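Local atomic coordinates of glycerol dehydratase (Clostridium butyricum, PDB entry 1R9D), a protein that probably dehydrates glycerol by glycyl-radical chemistry without vitamin B12, as a lyase of the pyruvate formate-lyase-like family. Residues 287-292 against 357-362; 406-411 against 426-431. All blocks are in the same frame, centred on the assembly; numbering follows the deposited sequence.

Contact 1: residues 287-292 against 357-362; sequences RFDQYM and KVSYMA
Asp289 and Ser359 meet at the close approach of two helix starts, and their side chains divide the work of this contact with the neighbouring Val358. The serine hydroxyl donates a hydrogen bond to the carboxylate: Ser359 OG lies 2.7 Å from Asp289 OD2 and is received on the anti lone pair, the one turned away from OD1. What brings the carboxylate there is its first torsion, since CG of Asp289 sits between the backbone N and the carbonyl carbon (chi1 67°). OD2 is gripped further by the backbone N of Gly345 and, weakly, by Gln290 NE2; three donors thus converge on one buried oxygen, which would favour the carboxylate form. Val358 works one step along. Its CG1 branch, anti to the backbone N, presses on the helix backbone itself, 3.7 Å from Asp289 CA. The same methyl reaches Phe288 CD2 at 4.1 Å, the valine and phenylalanine side chains crossing at about a right angle. Within its own helix Phe288 carries Met292 CG over the centre of one ring face.

The short helical segments run at 134° to each other, with axes 8.4 Å apart, about midway between perpendicular and antiparallel. Strand 341-344 touches both, Val344 packing against Asp289 and Ala362, while helix 260-277 borders the first segment through Phe267, edge-to-face with Phe288, and through Ala263 and Cys264 against Met292.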
loop_
_atom_site.group_PDB
_atom_site.type_symbol
_atom_site.label_atom_id
_atom_site.label_comp_id
_atom_site.label_asym_id
_atom_site.label_seq_id
_atom_site.Cartn_x
_atom_site.Cartn_y
_atom_site.Cartn_z
ATOM N N ARG A 287 -27.611 -5.072 20.067
ATOM C CA ARG A 287 -28.504 -4.639 21.150
ATOM C C ARG A 287 -29.496 -3.524 20.823
ATOM O O ARG A 287 -29.511 -2.473 21.468
ATOM C CB ARG A 287 -27.681 -4.247 22.382
ATOM C CG ARG A 287 -26.664 -5.299 22.804
ATOM C CD ARG A 287 -26.176 -5.067 24.225
ATOM N NE ARG A 287 -27.128 -5.546 25.230
ATOM C CZ ARG A 287 -26.955 -5.413 26.543
ATOM N NH1 ARG A 287 -25.871 -4.808 27.008
ATOM N NH2 ARG A 287 -27.850 -5.906 27.396
ATOM N N PHE A 288 -30.341 -3.792 19.836
ATOM C CA PHE A 288 -31.365 -2.865 19.363
ATOM C C PHE A 288 -32.211 -2.304 20.510
ATOM O O PHE A 288 -32.499 -1.106 20.555
ATOM C CB PHE A 288 -32.263 -3.610 18.369
ATOM C CG PHE A 288 -33.272 -2.744 17.665
ATOM C CD1 PHE A 288 -32.911 -1.990 16.552
ATOM C CD2 PHE A 288 -34.605 -2.742 18.074
ATOM C CE1 PHE A 288 -33.870 -1.248 15.848
ATOM C CE2 PHE A 288 -35.568 -2.006 17.380
ATOM C CZ PHE A 288 -35.199 -1.261 16.265
ATOM N N ASP A 289 -32.603 -3.167 21.440
ATOM C CA ASP A 289 -33.427 -2.737 22.559
ATOM C C ASP A 289 -32.729 -1.735 23.472
ATOM O O ASP A 289 -33.381 -0.900 24.099
ATOM C CB ASP A 289 -33.915 -3.955 23.363
ATOM C CG ASP A 289 -32.788 -4.693 24.083
ATOM O OD1 ASP A 289 -31.633 -4.662 23.605
ATOM O OD2 ASP A 289 -33.076 -5.328 25.119
ATOM N N GLN A 290 -31.406 -1.794 23.532
ATOM C CA GLN A 290 -30.666 -0.878 24.386
ATOM C C GLN A 290 -30.495 0.525 23.803
ATOM O O GLN A 290 -30.639 1.510 24.530
ATOM C CB GLN A 290 -29.303 -1.477 24.729
ATOM C CG GLN A 290 -29.411 -2.821 25.453
ATOM C CD GLN A 290 -30.250 -2.733 26.719
ATOM O OE1 GLN A 290 -29.986 -1.907 27.590
ATOM N NE2 GLN A 290 -31.265 -3.589 26.826
ATOM N N TYR A 291 -30.189 0.638 22.515
ATOM C CA TYR A 291 -30.024 1.973 21.942
ATOM C C TYR A 291 -31.308 2.586 21.386
ATOM O O TYR A 291 -31.367 3.790 21.147
ATOM C CB TYR A 291 -28.901 2.000 20.882
ATOM C CG TYR A 291 -29.004 1.018 19.732
ATOM C CD1 TYR A 291 -29.921 1.205 18.696
ATOM C CD2 TYR A 291 -28.148 -0.085 19.658
ATOM C CE1 TYR A 291 -29.982 0.320 17.613
ATOM C CE2 TYR A 291 -28.203 -0.976 18.583
ATOM C CZ TYR A 291 -29.121 -0.770 17.567
ATOM O OH TYR A 291 -29.182 -1.656 16.514
ATOM N N MET A 292 -32.344 1.775 21.197
ATOM C CA MET A 292 -33.605 2.307 20.679
ATOM C C MET A 292 -34.578 2.692 21.789
ATOM O O MET A 292 -35.425 3.567 21.598
ATOM C CB MET A 292 -34.289 1.298 19.752
ATOM C CG MET A 292 -33.563 1.031 18.443
ATOM S SD MET A 292 -33.317 2.519 17.431
ATOM C CE MET A 292 -34.940 2.683 16.636
ATOM N N LYS A 357 -39.031 -2.147 27.617
ATOM C CA LYS A 357 -40.201 -2.256 26.753
ATOM C C LYS A 357 -39.883 -2.699 25.325
ATOM O O LYS A 357 -40.596 -3.533 24.762
ATOM C CB LYS A 357 -40.950 -0.921 26.720
ATOM C CG LYS A 357 -42.244 -0.955 25.921
ATOM C CD LYS A 357 -43.283 -1.843 26.583
ATOM C CE LYS A 357 -44.605 -1.797 25.834
ATOM N NZ LYS A 357 -45.644 -2.628 26.502
ATOM N N VAL A 358 -38.824 -2.142 24.740
ATOM C CA VAL A 358 -38.435 -2.497 23.378
ATOM C C VAL A 358 -37.990 -3.954 23.309
ATOM O O VAL A 358 -38.144 -4.605 22.275
ATOM C CB VAL A 358 -37.296 -1.588 22.857
ATOM C CG1 VAL A 358 -36.896 -2.002 21.448
ATOM C CG2 VAL A 358 -37.755 -0.140 22.848
ATOM N N SER A 359 -37.445 -4.467 24.408
ATOM C CA SER A 359 -37.012 -5.864 24.446
ATOM C C SER A 359 -38.214 -6.729 24.083
ATOM O O SER A 359 -38.120 -7.627 23.249
ATOM C CB SER A 359 -36.542 -6.266 25.850
ATOM O OG SER A 359 -35.513 -5.427 26.342
ATOM N N TYR A 360 -39.347 -6.450 24.723
ATOM C CA TYR A 360 -40.565 -7.213 24.481
ATOM C C TYR A 360 -41.196 -6.929 23.122
ATOM O O TYR A 360 -41.814 -7.809 22.524
ATOM C CB TYR A 360 -41.576 -6.956 25.603
ATOM C CG TYR A 360 -41.187 -7.601 26.918
ATOM C CD1 TYR A 360 -40.710 -6.840 27.984
ATOM C CD2 TYR A 360 -41.272 -8.986 27.082
ATOM C CE1 TYR A 360 -40.323 -7.445 29.191
ATOM C CE2 TYR A 360 -40.891 -9.601 28.276
ATOM C CZ TYR A 360 -40.418 -8.827 29.322
ATOM O OH TYR A 360 -40.048 -9.442 30.499
ATOM N N MET A 361 -41.045 -5.705 22.627
ATOM C CA MET A 361 -41.615 -5.374 21.326
ATOM C C MET A 361 -40.874 -6.109 20.220
ATOM O O MET A 361 -41.437 -6.391 19.164
ATOM C CB MET A 361 -41.562 -3.864 21.084
ATOM C CG MET A 361 -42.477 -3.076 22.007
ATOM S SD MET A 361 -42.597 -1.343 21.533
ATOM C CE MET A 361 -41.214 -0.670 22.397
ATOM N N ALA A 362 -39.607 -6.430 20.465
ATOM C CA ALA A 362 -38.820 -7.150 19.475
ATOM C C ALA A 362 -39.349 -8.575 19.378
ATOM O O ALA A 362 -39.481 -9.130 18.285
ATOM C CB ALA A 362 -37.343 -7.157 19.879
#

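Contact 2: residues 406-411 against 426-431; sequences YNDEVI and RDYGII
Two aromatic rings, one from each segment, are each covered by an isoleucine of the other, a reciprocal exchange of CH-pi contacts. Ile411 sets its CG2 methyl almost straight above the centre of the Tyr428 ring, 3.6 Å from the centroid, while Ile430 places CG1 over the Tyr406 ring, 3.7 Å from its centroid. The branches doing the touching differ. In Ile411 it is the short branch; the long one is extended and runs its CD1 to 3.5 Å from Tyr428 OH. In Ile430 the long branch does the work and is folded back, which brings CD1 within 3.7 Å of Tyr406 CD2 as CG1 stays over the ring centre.

Strand 404-407 of the mixed sheet passes directly into helix 408-417 at Asn407, and after helix 422-426 the chain returns to lay Tyr428 and Ile430 against this junction. Tyr428 takes the less usual first torsion, with CG between the backbone N and the carbonyl carbon (chi1 83°), and from there sends its hydroxyl across to the helix start. Its OH donates to Asp408 OD1 at a short 2.5 Å, from the anti side and 23° out of the carboxylate plane; that plane stands 68° from the ring. Asn407 caps the helix, its OD1 weakly accepting from Glu409 N. The hydroxyl of Tyr406 is bonded instead to the carbonyl of Cys433.

Asp408 OD2 has further partners in Arg379, a salt bridge, and Gln347, and Arg379 also makes a cation-pi contact with Tyr428. One arginine thus addresses both members of the phenol-carboxylate pair. The salt bridge from Arg379 and the hydrogen bonds from Tyr428 and Gln347 would be expected to favour an ionised Asp408.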
loop_
_atom_site.group_PDB
_atom_site.type_symbol
_atom_site.label_atom_id
_atom_site.label_comp_id
_atom_site.label_asym_id
_atom_site.label_seq_id
_atom_site.Cartn_x
_atom_site.Cartn_y
_atom_site.Cartn_z
ATOM N N TYR A 406 -28.443 -17.101 24.320
ATOM C CA TYR A 406 -27.011 -16.951 24.592
ATOM C C TYR A 406 -26.730 -16.791 26.072
ATOM O O TYR A 406 -27.436 -16.068 26.775
ATOM C CB TYR A 406 -26.449 -15.759 23.813
ATOM C CG TYR A 406 -26.582 -15.951 22.328
ATOM C CD1 TYR A 406 -27.751 -15.583 21.660
ATOM C CD2 TYR A 406 -25.570 -16.565 21.600
ATOM C CE1 TYR A 406 -27.905 -15.830 20.301
ATOM C CE2 TYR A 406 -25.711 -16.815 20.239
ATOM C CZ TYR A 406 -26.885 -16.446 19.599
ATOM O OH TYR A 406 -27.036 -16.703 18.259
ATOM N N ASN A 407 -25.666 -17.450 26.529
ATOM C CA ASN A 407 -25.290 -17.465 27.941
ATOM C C ASN A 407 -24.265 -16.424 28.396
ATOM O O ASN A 407 -23.077 -16.569 28.152
ATOM C CB ASN A 407 -24.787 -18.877 28.277
ATOM C CG ASN A 407 -24.561 -19.088 29.757
ATOM O OD1 ASN A 407 -24.990 -18.284 30.583
ATOM N ND2 ASN A 407 -23.902 -20.192 30.101
ATOM N N ASP A 408 -24.744 -15.378 29.065
ATOM C CA ASP A 408 -23.891 -14.310 29.594
ATOM C C ASP A 408 -22.805 -14.867 30.515
ATOM O O ASP A 408 -21.670 -14.388 30.522
ATOM C CB ASP A 408 -24.720 -13.346 30.439
ATOM C CG ASP A 408 -25.416 -12.272 29.625
ATOM O OD1 ASP A 408 -25.607 -12.446 28.404
ATOM O OD2 ASP A 408 -25.785 -11.247 30.241
ATOM N N GLU A 409 -23.179 -15.867 31.306
ATOM C CA GLU A 409 -22.269 -16.455 32.288
ATOM C C GLU A 409 -20.999 -17.067 31.707
ATOM O O GLU A 409 -19.979 -17.144 32.390
ATOM C CB GLU A 409 -23.028 -17.481 33.135
ATOM C CG GLU A 409 -24.284 -16.922 33.833
ATOM C CD GLU A 409 -23.985 -15.821 34.844
ATOM O OE1 GLU A 409 -22.967 -15.931 35.564
ATOM O OE2 GLU A 409 -24.780 -14.853 34.940
ATOM N N VAL A 410 -21.055 -17.509 30.455
ATOM C CA VAL A 410 -19.882 -18.073 29.789
ATOM C C VAL A 410 -19.255 -17.028 28.866
ATOM O O VAL A 410 -18.040 -16.825 28.854
ATOM C CB VAL A 410 -20.244 -19.316 28.923
ATOM C CG1 VAL A 410 -19.072 -19.690 28.016
ATOM C CG2 VAL A 410 -20.592 -20.489 29.816
ATOM N N ILE A 411 -20.100 -16.347 28.102
ATOM C CA ILE A 411 -19.625 -15.359 27.144
ATOM C C ILE A 411 -18.838 -14.183 27.715
ATOM O O ILE A 411 -17.793 -13.822 27.176
ATOM C CB ILE A 411 -20.800 -14.839 26.285
ATOM C CG1 ILE A 411 -21.343 -15.994 25.440
ATOM C CG2 ILE A 411 -20.339 -13.683 25.397
ATOM C CD1 ILE A 411 -22.611 -15.660 24.670
ATOM N N ARG A 426 -19.585 -6.975 29.142
ATOM C CA ARG A 426 -20.963 -6.991 29.614
ATOM C C ARG A 426 -21.937 -6.409 28.595
ATOM O O ARG A 426 -23.133 -6.696 28.641
ATOM C CB ARG A 426 -21.093 -6.209 30.927
ATOM C CG ARG A 426 -20.629 -6.981 32.146
ATOM C CD ARG A 426 -20.665 -6.123 33.398
ATOM N NE ARG A 426 -20.390 -6.917 34.596
ATOM C CZ ARG A 426 -20.049 -6.398 35.768
ATOM N NH1 ARG A 426 -19.937 -5.085 35.900
ATOM N NH2 ARG A 426 -19.821 -7.193 36.808
ATOM N N ASP A 427 -21.424 -5.605 27.671
ATOM C CA ASP A 427 -22.269 -4.969 26.663
ATOM C C ASP A 427 -22.202 -5.682 25.308
ATOM O O ASP A 427 -22.451 -5.080 24.269
ATOM C CB ASP A 427 -21.845 -3.501 26.511
ATOM C CG ASP A 427 -22.875 -2.664 25.774
ATOM O OD1 ASP A 427 -24.075 -2.757 26.115
ATOM O OD2 ASP A 427 -22.480 -1.905 24.861
ATOM N N TYR A 428 -21.889 -6.971 25.322
ATOM C CA TYR A 428 -21.771 -7.720 24.080
ATOM C C TYR A 428 -23.077 -7.943 23.331
ATOM O O TYR A 428 -24.165 -7.926 23.905
ATOM C CB TYR A 428 -21.113 -9.087 24.341
ATOM C CG TYR A 428 -22.056 -10.172 24.829
ATOM C CD1 TYR A 428 -22.770 -10.968 23.926
ATOM C CD2 TYR A 428 -22.239 -10.401 26.193
ATOM C CE1 TYR A 428 -23.637 -11.961 24.370
ATOM C CE2 TYR A 428 -23.107 -11.392 26.646
ATOM C CZ TYR A 428 -23.800 -12.168 25.730
ATOM O OH TYR A 428 -24.636 -13.165 26.178
ATOM N N GLY A 429 -22.934 -8.151 22.028
ATOM C CA GLY A 429 -24.059 -8.445 21.166
ATOM C C GLY A 429 -23.558 -9.595 20.319
ATOM O O GLY A 429 -22.373 -9.924 20.386
ATOM N N ILE A 430 -24.431 -10.215 19.533
ATOM C CA ILE A 430 -24.013 -11.320 18.686
ATOM C C ILE A 430 -23.912 -10.932 17.212
ATOM O O ILE A 430 -24.753 -10.196 16.693
ATOM C CB ILE A 430 -24.988 -12.513 18.816
ATOM C CG1 ILE A 430 -24.928 -13.073 20.245
ATOM C CG2 ILE A 430 -24.631 -13.597 17.799
ATOM C CD1 ILE A 430 -23.557 -13.597 20.641
ATOM N N ILE A 431 -22.872 -11.428 16.555
ATOM C CA ILE A 431 -22.647 -11.182 15.133
ATOM C C ILE A 431 -23.029 -12.438 14.352
ATOM O O ILE A 431 -22.668 -13.542 14.743
ATOM C CB ILE A 431 -21.159 -10.886 14.836
ATOM C CG1 ILE A 431 -20.710 -9.646 15.610
ATOM C CG2 ILE A 431 -20.946 -10.704 13.329
ATOM C CD1 ILE A 431 -21.583 -8.416 15.372
#

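How the contacts relate
The contacts come in series along the chain: 287-292 and 357-362 are both passed before 406-411 begins. Their centres lie 16 Å apart, on the same side of the chain's centre and in the pyruvate formate-lyase-like part of the protein. Direct contact joins them, because Arg287 NH1 forms a 2.9 Å salt bridge with Asp427 OD1, while its CD packs on the carbonyl of Tyr428. Strand 341-344 touches both contacts and shares a mixed five-strand sheet with strand 404-407. Contact 1 therefore pairs helices beside that sheet. Contact 2 lies nearer the chain's centre, the side chain of Ile430 about 8 Å from bound glycerol, and the Arg287 bridge thus connects the helix pair with a region close to the ligand.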